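Local coordinates for TRAP dicarboxylate ABC transporter, substrate-binding protein (Roseobacter denitrificans, PDB 4OVQ) that binds beta-D-glucuronate and, as a periplasmic solute-binding protein of the TRAP family, probably hands it on to a membrane transporter, at residues A139-G144 against E234-N239; V40-F45 against L82-F87. All blocks are in the same frame, centred on the assembly; numbering follows the deposited sequence.

Contact 1 of 2, residues A139-G144 against E234-N239; sequences AWYDAG and ECICIN. With BDP (beta-D-glucopyranuronic acid), chain C.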
# COMPACT_ATOMS: atom_id res chain seq x y z
N ALA A 139 -11.83 2.76 -6.40
CA ALA A 139 -11.57 1.37 -6.70
C ALA A 139 -10.35 0.92 -5.93
O ALA A 139 -9.56 1.76 -5.49
CB ALA A 139 -11.35 1.18 -8.19
N TRP A 140 -10.20 -0.39 -5.77
CA TRP A 140 -9.11 -0.96 -5.02
C TRP A 140 -8.06 -1.62 -5.96
O TRP A 140 -8.38 -2.41 -6.87
CB TRP A 140 -9.62 -2.03 -4.04
CG TRP A 140 -10.67 -1.60 -3.08
CD1 TRP A 140 -11.95 -2.06 -3.02
CD2 TRP A 140 -10.54 -0.64 -2.02
NE1 TRP A 140 -12.63 -1.43 -2.01
CE2 TRP A 140 -11.78 -0.57 -1.36
CE3 TRP A 140 -9.49 0.17 -1.56
CZ2 TRP A 140 -12.01 0.28 -0.29
CZ3 TRP A 140 -9.73 1.00 -0.47
CH2 TRP A 140 -10.98 1.06 0.14
N TYR A 141 -6.79 -1.35 -5.69
CA TYR A 141 -5.68 -1.98 -6.38
C TYR A 141 -4.98 -2.99 -5.49
O TYR A 141 -4.95 -2.83 -4.25
CB TYR A 141 -4.64 -0.91 -6.74
CG TYR A 141 -4.83 -0.09 -7.99
CD1 TYR A 141 -5.96 -0.20 -8.81
CD2 TYR A 141 -3.83 0.80 -8.37
CE1 TYR A 141 -6.07 0.58 -9.96
CE2 TYR A 141 -3.93 1.57 -9.50
CZ TYR A 141 -5.04 1.46 -10.29
OH TYR A 141 -5.11 2.24 -11.43
N ASP A 142 -4.38 -4.02 -6.10
CA ASP A 142 -3.56 -5.03 -5.42
C ASP A 142 -2.15 -4.50 -5.24
O ASP A 142 -1.57 -3.89 -6.15
CB ASP A 142 -3.52 -6.26 -6.34
CG ASP A 142 -3.14 -7.55 -5.62
OD1 ASP A 142 -2.57 -7.53 -4.51
OD2 ASP A 142 -3.42 -8.62 -6.20
N ALA A 143 -1.57 -4.72 -4.05
CA ALA A 143 -0.14 -4.49 -3.81
C ALA A 143 0.47 -5.68 -3.11
O ALA A 143 1.54 -5.57 -2.50
CB ALA A 143 0.10 -3.22 -3.00
N GLY A 144 -0.18 -6.84 -3.23
CA GLY A 144 0.35 -8.06 -2.69
C GLY A 144 0.62 -8.03 -1.20
O GLY A 144 0.01 -7.29 -0.45
N GLU A 234 -4.39 -0.80 -2.08
CA GLU A 234 -4.29 0.58 -2.49
C GLU A 234 -5.61 0.98 -3.09
O GLU A 234 -6.50 0.16 -3.30
CB GLU A 234 -3.15 0.78 -3.50
CG GLU A 234 -1.86 0.06 -3.12
CD GLU A 234 -0.63 0.70 -3.68
OE1 GLU A 234 -0.74 1.41 -4.70
OE2 GLU A 234 0.44 0.46 -3.08
N CYS A 235 -5.75 2.26 -3.36
CA CYS A 235 -6.93 2.73 -4.02
C CYS A 235 -6.59 3.73 -5.13
O CYS A 235 -5.48 4.29 -5.16
CB CYS A 235 -7.88 3.36 -3.01
SG CYS A 235 -7.25 4.92 -2.31
N ILE A 236 -7.55 3.96 -6.00
CA ILE A 236 -7.65 5.16 -6.79
C ILE A 236 -8.51 6.09 -5.94
O ILE A 236 -9.65 5.70 -5.61
CB ILE A 236 -8.34 4.89 -8.16
CG1 ILE A 236 -7.62 3.80 -8.96
CG2 ILE A 236 -8.44 6.20 -8.97
CD1 ILE A 236 -8.24 3.50 -10.30
N CYS A 237 -7.98 7.28 -5.59
CA CYS A 237 -8.47 8.27 -4.58
C CYS A 237 -8.88 9.51 -5.39
O CYS A 237 -8.18 9.90 -6.33
CB CYS A 237 -7.36 8.68 -3.48
SG CYS A 237 -8.00 9.45 -2.08
N ILE A 238 -10.01 10.13 -5.06
CA ILE A 238 -10.34 11.47 -5.59
C ILE A 238 -10.73 12.39 -4.43
O ILE A 238 -11.41 11.99 -3.47
CB ILE A 238 -11.49 11.44 -6.68
CG1 ILE A 238 -11.66 12.80 -7.38
CG2 ILE A 238 -12.80 10.93 -6.09
CD1 ILE A 238 -12.52 12.77 -8.64
N ASN A 239 -10.34 13.65 -4.57
CA ASN A 239 -10.80 14.70 -3.68
C ASN A 239 -12.33 14.71 -3.69
O ASN A 239 -12.94 14.77 -4.76
CB ASN A 239 -10.23 16.02 -4.16
CG ASN A 239 -10.83 17.17 -3.45
OD1 ASN A 239 -11.83 17.75 -3.90
ND2 ASN A 239 -10.26 17.49 -2.30
C1 BDP C . 4.65 0.16 -2.11
C2 BDP C . 3.41 0.99 -2.36
C3 BDP C . 3.85 2.38 -2.46
C4 BDP C . 4.54 2.81 -1.20
C5 BDP C . 5.71 1.91 -0.92
C6 BDP C . 6.43 2.26 0.40
O2 BDP C . 2.89 0.54 -3.65
O3 BDP C . 2.60 3.17 -2.54
O4 BDP C . 4.99 4.22 -1.33
O5 BDP C . 5.32 0.55 -0.86
O6A BDP C . 6.52 3.47 0.74
O1 BDP C . 4.36 -1.21 -1.96
O6B BDP C . 7.02 1.29 0.94
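Tyr-141 and Ile-236 meet on one side of this strand pair, the phenol ring slanting across the isoleucine branch with its CE1 3.7 Å from Ile-236 CD1. CG of the tyrosine stands anti to the carbonyl carbon (chi1 -83°), which lays the ring over Ile-236, two residues on from its own partner Glu-234 and on the same face of the sheet, while its OH goes on to a hydrogen bond with Ser-261 on helix 248-282. With an alanine in place of Tyr-141, the flank of Ile-236 would probably lose its aromatic cover and Ser-261 its phenolic mate. Closer to the backbone, Tyr-141 CB rests 3.9 Å from Glu-234 CB. These two residues form an antiparallel hydrogen-bonded pair: Glu-234 N reaches Tyr-141 O at 3.0 Å in an almost straight bond (174°), and Tyr-141 N returns a bond to Glu-234 O at 2.8 Å. The ladder joins edge strand 135-141 to strand 234-239 in the five-stranded mixed sheet of one lobe, consistent with the type II periplasmic-binding-protein fold. Trp-140 and Cys-235, a non-hydrogen-bonded pair, turn to the other face, where Trp-140 CE3 lies 3.9 Å from Cys-235 CB; the indole edge also meets Glu-234 O in its plane, and helix 111-118 packs on the ring. Beyond CG the Glu-234 chain runs extended past Ala-143, whose CB sits 3.8 Å from Glu-234 CG. The carboxylate thereby enters the sugar pocket: OE2 of Glu-234 accepts a short bond of 2.5 Å from glucuronate O2, and a second from Asn-88.

Contact 2 of 2, residues V40-F45 against L82-F87; sequences VAMDKF and LEIGNF
This is apolar packing of a helix on a sheet: residues 40-45 of helix 37-52 lie against strand 84-88, an inner strand of the five-stranded mixed sheet. The helix is the crossover between the neighbouring parallel strands 25-29 and 58-62, a beta-alpha-beta unit, and strand 84-88 flanks 25-29 on its other side. The short helix and strand segments run roughly antiparallel, at 151°, with their axes 10.4 Å apart, a spacing bridged by side chains reaching out from the helix.

Met-42, present as selenomethionine, does most of the bridging. Its chain bends at both chi2 and chi3 (-64° and -77°) and folds back. This sets the selenium 3.8 Å from Asn-86 CB. The terminal CE of Met-42 reaches Ile-84 CG2 at 3.6 Å. Phe-45, one helical turn further on, reaches the same isoleucine, chiefly at CD1 but with CG2 almost as near: Ile-84 CD1 approaches in the plane of the ring and meets its edge, 4.0 Å from Phe-45 CE2. Ile-84 thus meets a methyl group and an aromatic rim side by side on its helix-facing flank. On the sheet's other face, Gly-85 CA lies 3.8 Å above the ring plane of Phe-87, off towards the rim; a CB on Gly-85 would collide with that ring.

To residues 40-45 Asn-86 offers its CB, while its amide turns to polar partners: OD1 accepts from Asn-38 earlier in the same helix, and ND2 bonds to Cys-235 O and to OE1 of the ligand-binding Glu-234. The amide, about 6 Å from glucuronate at the nearest side-chain atoms, is therefore a second-shell group: gripped at both ends, it is likely to be fixed in rotation and to help orient the carboxylate that holds the sugar.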
# COMPACT_ATOMS: atom_id res chain seq x y z
N VAL A 40 0.71 1.71 -15.39
CA VAL A 40 0.00 1.37 -16.63
C VAL A 40 -1.49 1.48 -16.35
O VAL A 40 -2.27 2.02 -17.18
CB VAL A 40 0.38 -0.03 -17.05
CG1 VAL A 40 -0.48 -0.48 -18.24
CG2 VAL A 40 1.86 -0.09 -17.44
N ALA A 41 -1.91 1.04 -15.18
CA ALA A 41 -3.34 1.07 -14.84
C ALA A 41 -3.87 2.50 -14.60
O ALA A 41 -5.03 2.78 -14.92
CB ALA A 41 -3.64 0.18 -13.62
N MSE A 42 -3.08 3.38 -13.99
CA MSE A 42 -3.52 4.74 -13.85
C MSE A 42 -3.59 5.46 -15.21
O MSE A 42 -4.44 6.32 -15.40
CB MSE A 42 -2.64 5.51 -12.82
CG MSE A 42 -2.83 5.03 -11.38
SE MSE A 42 -4.64 5.37 -10.72
CE MSE A 42 -4.40 7.29 -10.40
N ASP A 43 -2.67 5.13 -16.11
CA ASP A 43 -2.77 5.64 -17.48
C ASP A 43 -4.09 5.18 -18.08
O ASP A 43 -4.80 5.95 -18.74
CB ASP A 43 -1.57 5.18 -18.35
CG ASP A 43 -0.31 5.99 -18.07
OD1 ASP A 43 -0.45 7.11 -17.56
OD2 ASP A 43 0.80 5.47 -18.34
N LYS A 44 -4.44 3.94 -17.81
CA LYS A 44 -5.70 3.41 -18.31
C LYS A 44 -6.92 4.11 -17.69
O LYS A 44 -7.92 4.38 -18.38
CB LYS A 44 -5.76 1.89 -18.11
CG LYS A 44 -7.00 1.23 -18.77
CD LYS A 44 -7.07 1.43 -20.31
CE LYS A 44 -5.81 0.94 -21.02
NZ LYS A 44 -5.97 0.87 -22.53
N PHE A 45 -6.84 4.40 -16.40
CA PHE A 45 -7.87 5.17 -15.74
C PHE A 45 -8.02 6.52 -16.42
O PHE A 45 -9.13 6.94 -16.76
CB PHE A 45 -7.55 5.32 -14.26
CG PHE A 45 -8.48 6.28 -13.52
CD1 PHE A 45 -9.88 6.08 -13.51
CD2 PHE A 45 -7.96 7.36 -12.82
CE1 PHE A 45 -10.72 6.94 -12.80
CE2 PHE A 45 -8.79 8.23 -12.10
CZ PHE A 45 -10.18 8.03 -12.08
N LEU A 82 -4.68 18.72 -5.63
CA LEU A 82 -4.53 17.63 -6.59
C LEU A 82 -5.85 16.89 -6.59
O LEU A 82 -6.45 16.71 -5.54
CB LEU A 82 -3.45 16.71 -6.08
CG LEU A 82 -2.47 15.99 -6.99
CD1 LEU A 82 -1.87 16.96 -7.99
CD2 LEU A 82 -1.40 15.36 -6.10
N GLU A 83 -6.33 16.45 -7.74
CA GLU A 83 -7.62 15.78 -7.76
C GLU A 83 -7.53 14.27 -7.46
O GLU A 83 -8.44 13.72 -6.86
CB GLU A 83 -8.28 15.96 -9.14
CG GLU A 83 -8.61 17.44 -9.49
CD GLU A 83 -7.41 18.30 -9.92
OE1 GLU A 83 -6.28 17.82 -10.14
OE2 GLU A 83 -7.61 19.53 -10.02
N ILE A 84 -6.46 13.64 -7.92
CA ILE A 84 -6.41 12.18 -7.98
C ILE A 84 -5.11 11.67 -7.40
O ILE A 84 -4.04 12.25 -7.63
CB ILE A 84 -6.54 11.69 -9.46
CG1 ILE A 84 -7.93 12.01 -10.02
CG2 ILE A 84 -6.21 10.23 -9.56
CD1 ILE A 84 -9.06 11.18 -9.46
N GLY A 85 -5.19 10.53 -6.72
CA GLY A 85 -3.99 9.79 -6.35
C GLY A 85 -4.26 8.29 -6.39
O GLY A 85 -5.36 7.83 -6.17
N ASN A 86 -3.24 7.53 -6.73
CA ASN A 86 -3.21 6.12 -6.39
C ASN A 86 -2.40 6.03 -5.10
O ASN A 86 -1.18 6.17 -5.12
CB ASN A 86 -2.58 5.30 -7.53
CG ASN A 86 -1.99 3.97 -7.06
OD1 ASN A 86 -0.93 3.55 -7.53
ND2 ASN A 86 -2.66 3.32 -6.13
N PHE A 87 -3.10 5.82 -4.00
CA PHE A 87 -2.50 5.78 -2.69
C PHE A 87 -2.57 4.36 -2.07
O PHE A 87 -3.63 3.71 -2.01
CB PHE A 87 -3.19 6.77 -1.73
CG PHE A 87 -3.06 8.20 -2.14
CD1 PHE A 87 -1.87 8.68 -2.64
CD2 PHE A 87 -4.15 9.05 -1.99
CE1 PHE A 87 -1.75 10.01 -3.02
CE2 PHE A 87 -4.05 10.38 -2.35
CZ PHE A 87 -2.86 10.85 -2.86

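Overall arrangement
Both contacts are buried and belong to the same five-stranded sheet, so neither is a surface feature; contact 1 lies nearer the middle of the chain, its centre about 8 Å from the chain centre against about 14 Å for contact 2. They abut along neighbouring strands, with probable backbone hydrogen bonds from Cys-237 N to Gly-85 O and from Cys-235 N to Phe-87 O, and Tyr-141 OH packs against Met-42 SE. Their chemistry follows their place: 139-144 with 234-239 is strand pairing within the sheet, carried by backbone bonds and reaching the sugar directly, whereas 40-45 with 82-87 layers a helix over it through apolar side chains.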